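DSBA-like thioredoxin domain-containing protein (Nitrosomonas europaea, PDB 2IN3) probably acts as a thiol-disulfide oxidoreductase of the DsbA family, FrnE-like branch, and has been put forward as a protein disulfide isomerase. Local coordinates at residues A[8-13]-A[178-183]; A[12-17]-A[113-118]; A[20-25]-A[75-80]; A[96-101]-A[160-165]. All coordinates share one frame; numbering follows the deposited sequence.

Contact 1. Residues A[8-13]-A[178-183]; sequences PVLWYI and PALVVE
Trp11 and Val181 form a hydrogen-bonded pair at the middle of an antiparallel strand pair in the central sheet of the thioredoxin fold. Trp11 N donates to Val181 O at 2.7 Å and Val181 N returns a longer bond to Trp11 O. Equivalent pairs at Val9 with Glu183 and Ile13 with Ala179 complete a ladder of six backbone bonds.

The face of Leu10, Tyr12, Leu180 and Val182 is wholly buried and closely packed, helix 19-35 lying on Leu10 and Tyr12. Branched aliphatic residues suit this place because their methyls interlock, as Leu10 CD1 does with Val182 CG2 at 3.7 Å; Leu180 CD2 also packs on the Tyr12 ring, 3.8 Å from Tyr12 CD1. Beyond it Pro178, after a cis peptide bond, puts CB 3.5 Å from Tyr12 CE1. Pro178 also touches Cys21 of a probable thioredoxin-type CxxC.

The other face is well packed at Ile13 and Val181 but becomes looser and partly exposed toward Val9, Trp11 and Glu183. With CG anti to its carbonyl carbon (chi1 -68°), the Trp11 indole reaches across its own strand toward strand 40-45, with Val9 CG1 over one face, toward the rim, and Glu183 CB at its edge. Trp172 meets Trp11 edge-to-face. A leucine in place of Trp11 would probably leave the Glu183 carboxylate without its indole donor and Val9 CG1 without a flat surface to rest on. The extended Glu183 brings its carboxylate to the indole, planes 72° apart, and Trp11 NE1 donates a hydrogen bond to Glu183 OE1 at 2.9 Å, arriving from above the carboxylate plane.

Contact 2. Residues A[12-17]-A[113-118]; sequences YIADPM and PFFAAI
The loop that leads from strand 9-14 into the probable CxxC helix packs here against helix 111-123, with Phe115 inserted between Ala14 and Pro16. Its CG is anti to the backbone N (chi1 -173°), which sends the ring out from the helix until CZ lies 3.3 Å from Pro16 N and 3.6 Å from Ala14 CB. Pro16 CG sits over one face of the ring, 4.3 Å from the centroid, in a CH-pi contact; a rigid pyrrolidine offers such a face its C-H groups and has no backbone N-H to satisfy. At the ring's edge run Ala14 C and Asp15 N.

In the DsbA family a helical domain is inserted into the thioredoxin fold, and Phe115, carried on a helix between the fold's beta-alpha-beta and beta-beta-alpha halves, brings that insertion onto the end of a central strand. The small Ala14 leaves room for Phe115 and also touches Cys21. Tyr12 joins more loosely, its ring oblique to that of Phe115 with planes at 55°. One turn further along the helix, Ile118 CG2 presses on Pro16 CB at 3.5 Å, tighter than ordinary van der Waals contact. Asp15 points away from the helix and closes an Asx turn, OD1 accepting from the backbone N of selenomethionine Met17 at 2.7 Å through its anti lone pair.

Contact 3. Residues A[20-25]-A[75-80]; sequences WCWGFA and TGQPFT
Trp22 lies with one indole face beneath Gln77, whose CB makes a CH-pi contact with the five-membered ring and whose NE2 hangs 3.3 Å above the indole plane. The tryptophan belongs to helix 19-35, at whose start sits the probable thioredoxin-type CxxC, and Gln77 to the loop following helix 58-75. Bent at chi2 (-72°), the Gln77 chain folds back over the ring and turns its amide so that NE2 donates to Trp22 O at 3.0 Å. That carbonyl also accepts from Ala25 N within the helix, the two donors arriving from opposite faces of its plane. Glutamine fits because CB can rest on the five-membered ring while the chain is long enough to bring its amide over the indole and donate to the backbone.

Gly23 keeps the helix surface low where Thr75 approaches: CG2 of Thr75 is 3.6 Å from Gly23 O, and a beta-carbon on the glycine would be tight against that methyl. Thr75 OG1, hydrogen-bonded to Val71 O, also accepts from Gln77 N in an ST turn. On the indole's rim, Trp22 CD1 points at the face of Phe79 in a T-shaped pair, planes at 85°. Beside it Trp22 NE1 donates to Pro78 O at 2.8 Å, the oxygen lying in the indole plane and the bond nearly straight at 166°.

Contact 4. Residues A[96-101]-A[160-165]; sequences ACRGVV and QRTLAG
Two helices, 94-106 and 156-171, pack across one another through Thr162, which projects toward the surface made by Cys97, Arg98 and Val101. The segment axes come within 9.2 Å at an angle of 110°. Thr162 OG1 lies 3.3 Å from Arg98 CA and equally near Val101 CG2. With OG1 anti to the carbonyl carbon (chi1 -61°), its hydroxyl is hydrogen-bonded to Ala158 O of its own helix, so a polar side chain can be buried against hydrocarbon. The other branch, CG2, reaches Cys97 CB at 4.1 Å.

Helix 94-106 belongs to the helical insertion expected of a DsbA relative, whereas helix 156-171, leading into strand 179-184, probably links the two halves of the thioredoxin fold. Val101 spreads its two methyls over the partner helix, CG2 at Thr162 and CG1 3.8 Å from Arg161 CB. An alanine at Val101 is likely to open a gap beside the Thr162 hydroxyl and leave the Arg161 methylene without its apolar neighbour. The arginines contribute their aliphatic parts and send their charges away: Arg161 forms a salt bridge with Glu157, and Arg98 pairs with Glu94. Arg98 CB stands 3.6 Å from Thr162 OG1, the two side chains crossing at about a right angle.

How the contacts relate
Strand 9-14 carries both contact 1 and contact 2, whose centres lie 14 Å apart and which share Tyr12 and Ile13: the first joins it to strand 179-184 within the sheet, the second ties its far end to helix 111-123. Contact 3, 11 Å from contact 2, follows on helix 19-35, where Cys21 touches Tyr12, Ala14 and Pro178. Contact 4, 12 Å from contact 2 and 22 Å from contact 3, sets helix 94-106 of the helical region against helix 156-171, which leads back into the sheet. Contacts 3 and 4 are nested in sequence inside the long loop closed by contact 1, consistent with a helical insertion in a thioredoxin fold framing the probable CxxC site.

Contact 1. Residues A[8-13]-A[178-183]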
loop_
_atom_site.group_PDB
_atom_site.type_symbol
_atom_site.label_atom_id
_atom_site.label_comp_id
_atom_site.label_asym_id
_atom_site.label_seq_id
_atom_site.Cartn_x
_atom_site.Cartn_y
_atom_site.Cartn_z
ATOM N N PRO A 8 4.320 16.171 12.179
ATOM C CA PRO A 8 3.063 15.686 11.662
ATOM C C PRO A 8 3.297 14.362 10.951
ATOM O O PRO A 8 4.420 14.097 10.486
ATOM C CB PRO A 8 2.668 16.755 10.643
ATOM C CG PRO A 8 3.340 17.988 11.121
ATOM C CD PRO A 8 4.667 17.489 11.616
ATOM N N VAL A 9 2.251 13.548 10.863
ATOM C CA VAL A 9 2.349 12.247 10.223
ATOM C C VAL A 9 1.610 12.358 8.913
ATOM O O VAL A 9 0.506 12.918 8.851
ATOM C CB VAL A 9 1.721 11.099 11.094
ATOM C CG1 VAL A 9 1.667 9.784 10.307
ATOM C CG2 VAL A 9 2.481 10.908 12.403
ATOM N N LEU A 10 2.236 11.845 7.867
ATOM C CA LEU A 10 1.617 11.770 6.556
ATOM C C LEU A 10 1.309 10.288 6.362
ATOM O O LEU A 10 2.229 9.444 6.209
ATOM C CB LEU A 10 2.558 12.308 5.457
ATOM C CG LEU A 10 2.009 12.188 4.010
ATOM C CD1 LEU A 10 0.753 13.032 3.795
ATOM C CD2 LEU A 10 3.073 12.537 2.945
ATOM N N TRP A 11 0.024 9.974 6.461
ATOM C CA TRP A 11 -0.465 8.611 6.234
ATOM C C TRP A 11 -0.649 8.298 4.747
ATOM O O TRP A 11 -1.432 8.966 4.053
ATOM C CB TRP A 11 -1.797 8.384 6.967
ATOM C CG TRP A 11 -1.692 8.383 8.450
ATOM C CD1 TRP A 11 -2.080 9.377 9.308
ATOM C CD2 TRP A 11 -1.164 7.329 9.268
ATOM N NE1 TRP A 11 -1.831 9.003 10.619
ATOM C CE2 TRP A 11 -1.275 7.749 10.619
ATOM C CE3 TRP A 11 -0.603 6.069 8.988
ATOM C CZ2 TRP A 11 -0.835 6.957 11.698
ATOM C CZ3 TRP A 11 -0.182 5.271 10.069
ATOM C CH2 TRP A 11 -0.297 5.727 11.396
ATOM N N TYR A 12 0.033 7.264 4.290
ATOM C CA TYR A 12 -0.184 6.722 2.961
ATOM C C TYR A 12 -1.181 5.568 3.070
ATOM O O TYR A 12 -0.874 4.532 3.657
ATOM C CB TYR A 12 1.154 6.246 2.357
ATOM C CG TYR A 12 1.040 5.643 0.973
ATOM C CD1 TYR A 12 0.283 6.261 -0.027
ATOM C CD2 TYR A 12 1.700 4.468 0.677
ATOM C CE1 TYR A 12 0.219 5.706 -1.332
ATOM C CE2 TYR A 12 1.639 3.877 -0.623
ATOM C CZ TYR A 12 0.887 4.506 -1.599
ATOM O OH TYR A 12 0.835 3.944 -2.852
ATOM N N ILE A 13 -2.391 5.787 2.549
ATOM C CA ILE A 13 -3.473 4.838 2.720
ATOM C C ILE A 13 -3.583 4.099 1.404
ATOM O O ILE A 13 -4.004 4.667 0.373
ATOM C CB ILE A 13 -4.818 5.527 3.098
ATOM C CG1 ILE A 13 -4.654 6.338 4.405
ATOM C CG2 ILE A 13 -5.907 4.493 3.257
ATOM C CD1 ILE A 13 -5.833 7.238 4.770
ATOM N N PRO A 178 -4.792 5.365 -4.180
ATOM C CA PRO A 178 -4.117 5.661 -2.907
ATOM C C PRO A 178 -4.646 6.974 -2.302
ATOM O O PRO A 178 -5.157 7.806 -3.040
ATOM C CB PRO A 178 -2.657 5.887 -3.341
ATOM C CG PRO A 178 -2.742 6.313 -4.784
ATOM C CD PRO A 178 -3.881 5.497 -5.334
ATOM N N ALA A 179 -4.557 7.141 -0.987
ATOM C CA ALA A 179 -4.979 8.398 -0.379
ATOM C C ALA A 179 -3.866 8.858 0.523
ATOM O O ALA A 179 -3.054 8.050 0.985
ATOM C CB ALA A 179 -6.272 8.231 0.406
ATOM N N LEU A 180 -3.814 10.164 0.751
ATOM C CA LEU A 180 -2.815 10.733 1.645
ATOM C C LEU A 180 -3.546 11.628 2.620
ATOM O O LEU A 180 -4.374 12.468 2.209
ATOM C CB LEU A 180 -1.789 11.555 0.847
ATOM C CG LEU A 180 -0.721 10.729 0.094
ATOM C CD1 LEU A 180 0.124 11.664 -0.749
ATOM C CD2 LEU A 180 0.190 9.958 1.014
ATOM N N VAL A 181 -3.235 11.447 3.893
ATOM C CA VAL A 181 -3.836 12.220 4.982
ATOM C C VAL A 181 -2.734 12.681 5.920
ATOM O O VAL A 181 -1.910 11.865 6.368
ATOM C CB VAL A 181 -4.871 11.369 5.799
ATOM C CG1 VAL A 181 -5.313 12.123 7.075
ATOM C CG2 VAL A 181 -6.078 11.044 4.950
ATOM N N VAL A 182 -2.732 13.977 6.232
ATOM C CA VAL A 182 -1.883 14.491 7.303
ATOM C C VAL A 182 -2.631 14.493 8.642
ATOM O O VAL A 182 -3.759 14.973 8.755
ATOM C CB VAL A 182 -1.321 15.912 7.005
ATOM C CG1 VAL A 182 -0.436 16.379 8.166
ATOM C CG2 VAL A 182 -0.507 15.919 5.703
ATOM N N GLU A 183 -1.996 13.918 9.648
ATOM C CA GLU A 183 -2.542 13.915 10.987
ATOM C C GLU A 183 -1.573 14.702 11.840
ATOM O O GLU A 183 -0.387 14.357 11.957
ATOM C CB GLU A 183 -2.693 12.480 11.497
ATOM C CG GLU A 183 -3.308 12.386 12.869
ATOM C CD GLU A 183 -3.833 11.001 13.179
ATOM O OE1 GLU A 183 -3.090 10.004 12.978
ATOM O OE2 GLU A 183 -4.998 10.921 13.639
#

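Contact 2. Residues A[12-17]-A[113-118]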
loop_
_atom_site.group_PDB
_atom_site.type_symbol
_atom_site.label_atom_id
_atom_site.label_comp_id
_atom_site.label_asym_id
_atom_site.label_seq_id
_atom_site.Cartn_x
_atom_site.Cartn_y
_atom_site.Cartn_z
ATOM N N TYR A 12 0.033 7.264 4.290
ATOM C CA TYR A 12 -0.184 6.722 2.961
ATOM C C TYR A 12 -1.181 5.568 3.070
ATOM O O TYR A 12 -0.874 4.532 3.657
ATOM C CB TYR A 12 1.154 6.246 2.357
ATOM C CG TYR A 12 1.040 5.643 0.973
ATOM C CD1 TYR A 12 0.283 6.261 -0.027
ATOM C CD2 TYR A 12 1.700 4.468 0.677
ATOM C CE1 TYR A 12 0.219 5.706 -1.332
ATOM C CE2 TYR A 12 1.639 3.877 -0.623
ATOM C CZ TYR A 12 0.887 4.506 -1.599
ATOM O OH TYR A 12 0.835 3.944 -2.852
ATOM N N ILE A 13 -2.391 5.787 2.549
ATOM C CA ILE A 13 -3.473 4.838 2.720
ATOM C C ILE A 13 -3.583 4.099 1.404
ATOM O O ILE A 13 -4.004 4.667 0.373
ATOM C CB ILE A 13 -4.818 5.527 3.098
ATOM C CG1 ILE A 13 -4.654 6.338 4.405
ATOM C CG2 ILE A 13 -5.907 4.493 3.257
ATOM C CD1 ILE A 13 -5.833 7.238 4.770
ATOM N N ALA A 14 -3.200 2.834 1.450
ATOM C CA ALA A 14 -2.939 2.063 0.225
ATOM C C ALA A 14 -3.015 0.582 0.479
ATOM O O ALA A 14 -2.915 0.134 1.626
ATOM C CB ALA A 14 -1.608 2.432 -0.371
ATOM N N ASP A 15 -3.212 -0.162 -0.594
ATOM C CA ASP A 15 -3.256 -1.609 -0.563
ATOM C C ASP A 15 -2.289 -2.096 -1.641
ATOM O O ASP A 15 -2.342 -1.599 -2.771
ATOM C CB ASP A 15 -4.678 -2.056 -0.923
ATOM C CG ASP A 15 -4.875 -3.545 -0.757
ATOM O OD1 ASP A 15 -4.202 -4.325 -1.471
ATOM O OD2 ASP A 15 -5.698 -3.945 0.110
ATOM N N PRO A 16 -1.407 -3.063 -1.308
ATOM C CA PRO A 16 -0.445 -3.646 -2.262
ATOM C C PRO A 16 -1.107 -4.218 -3.536
ATOM O O PRO A 16 -0.442 -4.315 -4.570
ATOM C CB PRO A 16 0.146 -4.835 -1.486
ATOM C CG PRO A 16 -0.109 -4.563 -0.081
ATOM C CD PRO A 16 -1.331 -3.714 0.014
HETATM N N MSE A 17 -2.375 -4.629 -3.451
HETATM C CA MSE A 17 -3.101 -5.134 -4.643
HETATM C C MSE A 17 -4.050 -4.136 -5.289
HETATM O O MSE A 17 -4.991 -4.525 -5.971
HETATM C CB MSE A 17 -3.845 -6.446 -4.333
HETATM C CG MSE A 17 -2.875 -7.548 -3.911
HETATM SE SE MSE A 17 -3.734 -9.037 -3.022
HETATM C CE MSE A 17 -4.413 -10.026 -4.569
ATOM N N PRO A 113 9.666 -0.350 1.628
ATOM C CA PRO A 113 10.298 -1.392 0.783
ATOM C C PRO A 113 9.507 -2.711 0.734
ATOM O O PRO A 113 9.403 -3.300 -0.345
ATOM C CB PRO A 113 11.624 -1.637 1.485
ATOM C CG PRO A 113 11.933 -0.334 2.110
ATOM C CD PRO A 113 10.614 0.148 2.643
ATOM N N PHE A 114 8.958 -3.171 1.869
ATOM C CA PHE A 114 8.159 -4.413 1.867
ATOM C C PHE A 114 6.849 -4.296 1.052
ATOM O O PHE A 114 6.489 -5.201 0.289
ATOM C CB PHE A 114 7.841 -4.862 3.290
ATOM C CG PHE A 114 7.184 -6.218 3.372
ATOM C CD1 PHE A 114 7.909 -7.382 3.074
ATOM C CD2 PHE A 114 5.869 -6.341 3.801
ATOM C CE1 PHE A 114 7.310 -8.639 3.164
ATOM C CE2 PHE A 114 5.269 -7.612 3.888
ATOM C CZ PHE A 114 5.979 -8.744 3.561
ATOM N N PHE A 115 6.155 -3.174 1.202
ATOM C CA PHE A 115 4.931 -2.895 0.453
ATOM C C PHE A 115 5.272 -2.964 -1.063
ATOM O O PHE A 115 4.557 -3.603 -1.876
ATOM C CB PHE A 115 4.458 -1.493 0.815
ATOM C CG PHE A 115 3.113 -1.122 0.245
ATOM C CD1 PHE A 115 2.002 -1.123 1.080
ATOM C CD2 PHE A 115 2.956 -0.755 -1.099
ATOM C CE1 PHE A 115 0.734 -0.781 0.618
ATOM C CE2 PHE A 115 1.660 -0.403 -1.589
ATOM C CZ PHE A 115 0.562 -0.428 -0.713
ATOM N N ALA A 116 6.345 -2.285 -1.446
ATOM C CA ALA A 116 6.753 -2.233 -2.877
ATOM C C ALA A 116 7.137 -3.630 -3.363
ATOM O O ALA A 116 6.777 -4.012 -4.462
ATOM C CB ALA A 116 7.925 -1.248 -3.083
ATOM N N ALA A 117 7.844 -4.395 -2.521
ATOM C CA ALA A 117 8.257 -5.756 -2.852
ATOM C C ALA A 117 7.042 -6.641 -3.149
ATOM O O ALA A 117 7.084 -7.425 -4.096
ATOM C CB ALA A 117 9.154 -6.373 -1.728
ATOM N N ILE A 118 5.971 -6.503 -2.361
ATOM C CA ILE A 118 4.709 -7.229 -2.586
ATOM C C ILE A 118 4.086 -6.830 -3.937
ATOM O O ILE A 118 3.721 -7.683 -4.734
ATOM C CB ILE A 118 3.673 -6.962 -1.463
ATOM C CG1 ILE A 118 4.162 -7.576 -0.121
ATOM C CG2 ILE A 118 2.307 -7.502 -1.857
ATOM C CD1 ILE A 118 3.326 -7.098 1.062
#

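Contact 3. Residues A[20-25]-A[75-80]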
loop_
_atom_site.group_PDB
_atom_site.type_symbol
_atom_site.label_atom_id
_atom_site.label_comp_id
_atom_site.label_asym_id
_atom_site.label_seq_id
_atom_site.Cartn_x
_atom_site.Cartn_y
_atom_site.Cartn_z
ATOM N N TRP A 20 -3.429 1.381 -9.056
ATOM C CA TRP A 20 -3.030 2.797 -9.009
ATOM C C TRP A 20 -2.071 3.111 -7.868
ATOM O O TRP A 20 -1.310 4.100 -7.941
ATOM C CB TRP A 20 -4.229 3.739 -9.007
ATOM C CG TRP A 20 -4.781 3.943 -10.405
ATOM C CD1 TRP A 20 -5.923 3.420 -10.928
ATOM C CD2 TRP A 20 -4.176 4.713 -11.444
ATOM N NE1 TRP A 20 -6.087 3.832 -12.235
ATOM C CE2 TRP A 20 -5.031 4.642 -12.568
ATOM C CE3 TRP A 20 -2.995 5.469 -11.533
ATOM C CZ2 TRP A 20 -4.724 5.264 -13.786
ATOM C CZ3 TRP A 20 -2.699 6.094 -12.752
ATOM C CH2 TRP A 20 -3.561 5.991 -13.846
ATOM N N CYS A 21 -2.108 2.291 -6.810
ATOM C CA CYS A 21 -1.100 2.379 -5.741
ATOM C C CYS A 21 0.272 2.002 -6.299
ATOM O O CYS A 21 1.291 2.674 -5.994
ATOM C CB CYS A 21 -1.475 1.474 -4.529
ATOM S SG CYS A 21 -2.952 2.143 -3.629
ATOM N N TRP A 22 0.334 0.935 -7.103
ATOM C CA TRP A 22 1.594 0.624 -7.810
ATOM C C TRP A 22 1.979 1.751 -8.791
ATOM O O TRP A 22 3.150 2.108 -8.896
ATOM C CB TRP A 22 1.452 -0.698 -8.525
ATOM C CG TRP A 22 2.617 -1.239 -9.321
ATOM C CD1 TRP A 22 2.565 -1.794 -10.580
ATOM C CD2 TRP A 22 3.965 -1.435 -8.857
ATOM N NE1 TRP A 22 3.810 -2.282 -10.943
ATOM C CE2 TRP A 22 4.684 -2.072 -9.906
ATOM C CE3 TRP A 22 4.639 -1.108 -7.672
ATOM C CZ2 TRP A 22 6.044 -2.401 -9.797
ATOM C CZ3 TRP A 22 5.996 -1.449 -7.566
ATOM C CH2 TRP A 22 6.674 -2.072 -8.622
ATOM N N GLY A 23 1.003 2.334 -9.493
ATOM C CA GLY A 23 1.306 3.497 -10.352
ATOM C C GLY A 23 1.945 4.637 -9.557
ATOM O O GLY A 23 2.790 5.385 -10.063
ATOM N N PHE A 24 1.526 4.757 -8.308
ATOM C CA PHE A 24 1.889 5.885 -7.445
ATOM C C PHE A 24 3.162 5.582 -6.655
ATOM O O PHE A 24 3.699 6.482 -5.993
ATOM C CB PHE A 24 0.724 6.092 -6.462
ATOM C CG PHE A 24 0.755 7.385 -5.687
ATOM C CD1 PHE A 24 0.529 8.591 -6.319
ATOM C CD2 PHE A 24 0.986 7.369 -4.298
ATOM C CE1 PHE A 24 0.510 9.795 -5.593
ATOM C CE2 PHE A 24 0.951 8.553 -3.550
ATOM C CZ PHE A 24 0.703 9.768 -4.206
ATOM N N ALA A 25 3.651 4.338 -6.707
ATOM C CA ALA A 25 4.859 3.996 -5.903
ATOM C C ALA A 25 6.058 4.967 -6.126
ATOM O O ALA A 25 6.693 5.390 -5.142
ATOM C CB ALA A 25 5.258 2.522 -6.049
ATOM N N THR A 75 2.000 5.798 -16.169
ATOM C CA THR A 75 3.098 5.894 -15.206
ATOM C C THR A 75 4.351 5.131 -15.613
ATOM O O THR A 75 5.433 5.338 -15.028
ATOM C CB THR A 75 2.696 5.373 -13.779
ATOM O OG1 THR A 75 2.592 3.936 -13.781
ATOM C CG2 THR A 75 1.376 6.014 -13.311
ATOM N N GLY A 76 4.211 4.206 -16.559
ATOM C CA GLY A 76 5.338 3.361 -16.898
ATOM C C GLY A 76 5.624 2.212 -15.943
ATOM O O GLY A 76 6.560 1.452 -16.199
ATOM N N GLN A 77 4.842 2.057 -14.860
ATOM C CA GLN A 77 5.070 0.967 -13.900
ATOM C C GLN A 77 4.757 -0.365 -14.583
ATOM O O GLN A 77 3.823 -0.431 -15.367
ATOM C CB GLN A 77 4.247 1.133 -12.627
ATOM C CG GLN A 77 4.765 2.235 -11.700
ATOM C CD GLN A 77 6.063 1.823 -11.011
ATOM O OE1 GLN A 77 7.133 1.946 -11.579
ATOM N NE2 GLN A 77 5.966 1.371 -9.779
ATOM N N PRO A 78 5.604 -1.391 -14.360
ATOM C CA PRO A 78 5.478 -2.635 -15.143
ATOM C C PRO A 78 4.330 -3.550 -14.654
ATOM O O PRO A 78 4.003 -3.576 -13.463
ATOM C CB PRO A 78 6.844 -3.307 -14.930
ATOM C CG PRO A 78 7.254 -2.832 -13.527
ATOM C CD PRO A 78 6.766 -1.420 -13.439
ATOM N N PHE A 79 3.746 -4.301 -15.591
ATOM C CA PHE A 79 2.786 -5.372 -15.289
ATOM C C PHE A 79 3.077 -6.505 -16.261
ATOM O O PHE A 79 3.447 -6.251 -17.392
ATOM C CB PHE A 79 1.328 -4.924 -15.539
ATOM C CG PHE A 79 0.843 -3.806 -14.635
ATOM C CD1 PHE A 79 0.030 -4.090 -13.534
ATOM C CD2 PHE A 79 1.136 -2.479 -14.934
ATOM C CE1 PHE A 79 -0.470 -3.079 -12.725
ATOM C CE2 PHE A 79 0.673 -1.444 -14.114
ATOM C CZ PHE A 79 -0.116 -1.733 -13.008
ATOM N N THR A 80 2.907 -7.745 -15.812
ATOM C CA THR A 80 2.961 -8.912 -16.693
ATOM C C THR A 80 1.543 -9.289 -17.052
ATOM O O THR A 80 0.771 -9.729 -16.205
ATOM C CB THR A 80 3.673 -10.090 -16.034
ATOM O OG1 THR A 80 4.923 -9.629 -15.534
ATOM C CG2 THR A 80 3.917 -11.209 -17.047
#

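Contact 4. Residues A[96-101]-A[160-165]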
loop_
_atom_site.group_PDB
_atom_site.type_symbol
_atom_site.label_atom_id
_atom_site.label_comp_id
_atom_site.label_asym_id
_atom_site.label_seq_id
_atom_site.Cartn_x
_atom_site.Cartn_y
_atom_site.Cartn_z
ATOM N N ALA A 96 -1.779 -9.596 2.495
ATOM C CA ALA A 96 -0.693 -8.710 2.118
ATOM C C ALA A 96 -0.730 -7.461 3.004
ATOM O O ALA A 96 0.313 -6.994 3.450
ATOM C CB ALA A 96 -0.780 -8.330 0.626
ATOM N N CYS A 97 -1.914 -6.911 3.234
ATOM C CA CYS A 97 -2.042 -5.788 4.192
ATOM C C CYS A 97 -1.477 -6.151 5.575
ATOM O O CYS A 97 -0.716 -5.380 6.173
ATOM C CB CYS A 97 -3.498 -5.358 4.318
ATOM S SG CYS A 97 -4.111 -4.557 2.877
ATOM N N ARG A 98 -1.857 -7.332 6.091
ATOM C CA ARG A 98 -1.331 -7.835 7.342
ATOM C C ARG A 98 0.200 -8.036 7.329
ATOM O O ARG A 98 0.851 -7.906 8.369
ATOM C CB ARG A 98 -2.061 -9.132 7.766
ATOM C CG ARG A 98 -1.602 -9.731 9.087
ATOM C CD ARG A 98 -2.681 -10.648 9.709
ATOM N NE ARG A 98 -3.486 -11.418 8.760
ATOM C CZ ARG A 98 -3.365 -12.730 8.527
ATOM N NH1 ARG A 98 -4.171 -13.297 7.644
ATOM N NH2 ARG A 98 -2.443 -13.471 9.145
ATOM N N GLY A 99 0.770 -8.352 6.174
ATOM C CA GLY A 99 2.234 -8.528 6.098
ATOM C C GLY A 99 2.918 -7.198 6.327
ATOM O O GLY A 99 3.929 -7.105 7.044
ATOM N N VAL A 100 2.344 -6.170 5.721
ATOM C CA VAL A 100 2.856 -4.801 5.850
ATOM C C VAL A 100 2.764 -4.354 7.347
ATOM O O VAL A 100 3.739 -3.856 7.906
ATOM C CB VAL A 100 2.106 -3.837 4.913
ATOM C CG1 VAL A 100 2.493 -2.372 5.219
ATOM C CG2 VAL A 100 2.358 -4.234 3.410
ATOM N N VAL A 101 1.613 -4.584 7.981
ATOM C CA VAL A 101 1.389 -4.247 9.391
ATOM C C VAL A 101 2.446 -4.960 10.235
ATOM O O VAL A 101 3.042 -4.345 11.123
ATOM C CB VAL A 101 -0.044 -4.636 9.888
ATOM C CG1 VAL A 101 -0.170 -4.498 11.438
ATOM C CG2 VAL A 101 -1.088 -3.773 9.168
ATOM N N GLN A 160 -5.661 -8.036 14.356
ATOM C CA GLN A 160 -6.530 -7.026 14.934
ATOM C C GLN A 160 -6.066 -5.628 14.544
ATOM O O GLN A 160 -6.898 -4.748 14.249
ATOM C CB GLN A 160 -6.574 -7.179 16.449
ATOM C CG GLN A 160 -7.284 -8.456 16.887
ATOM C CD GLN A 160 -7.095 -8.760 18.357
ATOM O OE1 GLN A 160 -6.524 -7.956 19.102
ATOM N NE2 GLN A 160 -7.598 -9.919 18.797
ATOM N N ARG A 161 -4.752 -5.412 14.557
ATOM C CA ARG A 161 -4.218 -4.128 14.068
ATOM C C ARG A 161 -4.582 -3.836 12.623
ATOM O O ARG A 161 -4.929 -2.680 12.294
ATOM C CB ARG A 161 -2.707 -4.035 14.228
ATOM C CG ARG A 161 -2.244 -3.936 15.677
ATOM C CD ARG A 161 -0.726 -3.831 15.632
ATOM N NE ARG A 161 -0.112 -3.575 16.927
ATOM C CZ ARG A 161 0.305 -2.382 17.332
ATOM N NH1 ARG A 161 0.165 -1.313 16.540
ATOM N NH2 ARG A 161 0.882 -2.275 18.521
ATOM N N THR A 162 -4.517 -4.872 11.778
ATOM C CA THR A 162 -4.829 -4.763 10.353
ATOM C C THR A 162 -6.303 -4.373 10.171
ATOM O O THR A 162 -6.630 -3.419 9.446
ATOM C CB THR A 162 -4.524 -6.079 9.618
ATOM O OG1 THR A 162 -3.124 -6.369 9.740
ATOM C CG2 THR A 162 -4.850 -5.969 8.120
ATOM N N LEU A 163 -7.176 -5.103 10.850
ATOM C CA LEU A 163 -8.605 -4.831 10.819
ATOM C C LEU A 163 -8.900 -3.452 11.413
ATOM O O LEU A 163 -9.725 -2.705 10.868
ATOM C CB LEU A 163 -9.379 -5.948 11.541
ATOM C CG LEU A 163 -10.905 -5.799 11.646
ATOM C CD1 LEU A 163 -11.542 -5.535 10.273
ATOM C CD2 LEU A 163 -11.548 -7.024 12.341
ATOM N N ALA A 164 -8.228 -3.083 12.506
ATOM C CA ALA A 164 -8.454 -1.738 13.058
ATOM C C ALA A 164 -8.106 -0.617 12.065
ATOM O O ALA A 164 -8.827 0.404 12.023
ATOM C CB ALA A 164 -7.752 -1.531 14.392
ATOM N N GLY A 165 -7.009 -0.814 11.322
ATOM C CA GLY A 165 -6.593 0.053 10.185
ATOM C C GLY A 165 -7.717 0.167 9.168
ATOM O O GLY A 165 -8.106 1.275 8.798
#